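Local coordinates for protein maltose operon transcriptional repressor (Staphylococcus aureus subsp. aureus Mu50, PDB 3HCW) that probably represses transcription of the maltose operon, sensing an effector through a domain related to periplasmic sugar-binding proteins, at residues F136-G141 with I197-M202. Numbering follows the deposited sequence.
Sequences FITEKG and ISLDAM
I137 sits between two parallel-strand bonds to the neighbouring strand 194-198 and the residue just after it, giving its N to I197 O at 2.7 Å and taking L199 N on its O at 2.9 Å. Both are close to straight, and the second has the donor almost in line with the carbonyl (177° at the oxygen). Each acceptor also receives a CA-H contact: F136 CA leans on I197 O and S198 CA on I137 O.

The apolar contacts lie largely on the side of the sheet that carries F136 and I197. With CG anti to the backbone N (chi1 -163°), the F136 ring extends along the seam; its CD1-CE1 side packs on I197 CG2, with CE1 3.6 Å from that methyl, while I197 O lies over one face toward the rim. F136 CZ reaches L199 CA at 4.0 Å. Beyond the last bridge L199 takes over, turning its side chain back against strand 133-139: CD2 comes to 3.4 Å from T138 OG1 and also abuts E139. The T138 hydroxyl is hydrogen-bonded to S146.

The polar contact at the strand ends runs through water. One molecule donates to E139 OE1 at 2.8 Å and to D200 OD2 at 2.6 Å, which probably eases the proximity of the two carboxylates. The same OD2 caps helix 201-213, accepting M202 N from well above the carboxylate plane, while OD1 binds N228 and a glycerol, probably from the crystallisation liquor.

The contact lies at the C-terminal ends of parallel strands 133-139 and 194-198 in a periplasmic-binding-protein-like fold, where effector clefts commonly open. Strand 133-139 runs between 163-169 and 194-198; helix 144-159 covers the F136 side through I150 and F153, and I207 of helix 201-213 packs against I137 and S198 on the other.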
# COMPACT_ATOMS: atom_id res chain seq x y z
N PHE A 136 -15.44 -10.15 -16.33
CA PHE A 136 -14.03 -9.81 -16.09
C PHE A 136 -13.81 -8.33 -16.33
O PHE A 136 -14.16 -7.80 -17.38
CB PHE A 136 -13.08 -10.61 -16.99
CG PHE A 136 -11.64 -10.60 -16.51
CD1 PHE A 136 -11.15 -11.64 -15.70
CD2 PHE A 136 -10.76 -9.57 -16.88
CE1 PHE A 136 -9.82 -11.65 -15.25
CE2 PHE A 136 -9.44 -9.56 -16.44
CZ PHE A 136 -8.96 -10.60 -15.63
N ILE A 137 -13.21 -7.67 -15.35
CA ILE A 137 -12.93 -6.24 -15.44
C ILE A 137 -11.42 -6.01 -15.55
O ILE A 137 -10.65 -6.48 -14.72
CB ILE A 137 -13.56 -5.45 -14.27
CG1 ILE A 137 -15.06 -5.76 -14.17
CG2 ILE A 137 -13.33 -3.96 -14.44
CD1 ILE A 137 -15.81 -4.92 -13.15
N THR A 138 -11.01 -5.29 -16.59
CA THR A 138 -9.59 -5.04 -16.83
C THR A 138 -9.26 -3.55 -17.01
O THR A 138 -10.15 -2.70 -17.14
CB THR A 138 -9.04 -5.91 -18.00
OG1 THR A 138 -7.61 -5.88 -17.99
CG2 THR A 138 -9.57 -5.45 -19.36
N GLU A 139 -7.96 -3.25 -16.98
CA GLU A 139 -7.43 -1.90 -17.18
C GLU A 139 -6.87 -1.74 -18.58
O GLU A 139 -6.42 -2.71 -19.19
CB GLU A 139 -6.29 -1.63 -16.20
CG GLU A 139 -6.69 -0.94 -14.91
CD GLU A 139 -5.55 -0.87 -13.91
OE1 GLU A 139 -4.90 -1.92 -13.66
OE2 GLU A 139 -5.30 0.23 -13.36
N LYS A 140 -6.85 -0.51 -19.07
CA LYS A 140 -6.31 -0.18 -20.38
C LYS A 140 -4.79 -0.40 -20.47
O LYS A 140 -4.09 -0.51 -19.46
CB LYS A 140 -6.68 1.25 -20.77
CG LYS A 140 -7.96 1.76 -20.12
CD LYS A 140 -8.87 2.41 -21.13
CE LYS A 140 -10.21 2.75 -20.50
NZ LYS A 140 -11.35 2.56 -21.44
N GLY A 141 -4.30 -0.45 -21.71
CA GLY A 141 -2.93 -0.83 -22.00
C GLY A 141 -2.90 -2.23 -22.58
O GLY A 141 -3.69 -3.09 -22.17
N ILE A 197 -14.86 -10.60 -11.62
CA ILE A 197 -13.43 -10.78 -11.44
C ILE A 197 -12.66 -9.57 -11.99
O ILE A 197 -12.91 -9.14 -13.13
CB ILE A 197 -12.92 -12.11 -12.07
CG1 ILE A 197 -13.45 -13.30 -11.26
CG2 ILE A 197 -11.38 -12.16 -12.10
CD1 ILE A 197 -13.44 -14.65 -12.01
N SER A 198 -11.77 -9.01 -11.17
CA SER A 198 -10.92 -7.90 -11.59
C SER A 198 -9.50 -8.37 -11.81
O SER A 198 -9.00 -9.23 -11.09
CB SER A 198 -10.90 -6.78 -10.55
OG SER A 198 -12.20 -6.32 -10.24
N LEU A 199 -8.87 -7.75 -12.80
CA LEU A 199 -7.46 -7.91 -13.15
C LEU A 199 -6.45 -7.87 -11.98
O LEU A 199 -5.50 -8.63 -11.96
CB LEU A 199 -7.09 -6.83 -14.17
CG LEU A 199 -5.66 -6.86 -14.71
CD1 LEU A 199 -5.47 -8.10 -15.56
CD2 LEU A 199 -5.33 -5.61 -15.50
N ASP A 200 -6.68 -6.96 -11.04
CA ASP A 200 -5.70 -6.61 -10.02
C ASP A 200 -6.43 -5.98 -8.84
O ASP A 200 -7.44 -5.33 -9.02
CB ASP A 200 -4.68 -5.61 -10.60
CG ASP A 200 -3.74 -5.04 -9.55
OD1 ASP A 200 -2.95 -5.82 -8.99
OD2 ASP A 200 -3.81 -3.82 -9.28
N ALA A 201 -5.88 -6.17 -7.64
CA ALA A 201 -6.49 -5.73 -6.39
C ALA A 201 -6.74 -4.22 -6.27
O ALA A 201 -7.73 -3.81 -5.69
CB ALA A 201 -5.64 -6.21 -5.22
N MET A 202 -5.84 -3.40 -6.81
CA MET A 202 -5.98 -1.94 -6.74
C MET A 202 -7.19 -1.45 -7.53
O MET A 202 -7.99 -0.66 -7.03
CB MET A 202 -4.68 -1.24 -7.20
CG MET A 202 -4.47 0.17 -6.63
SD MET A 202 -4.68 0.35 -4.83
CE MET A 202 -3.45 -0.80 -4.22
O HOH W 1 -4.94 -2.09 -10.86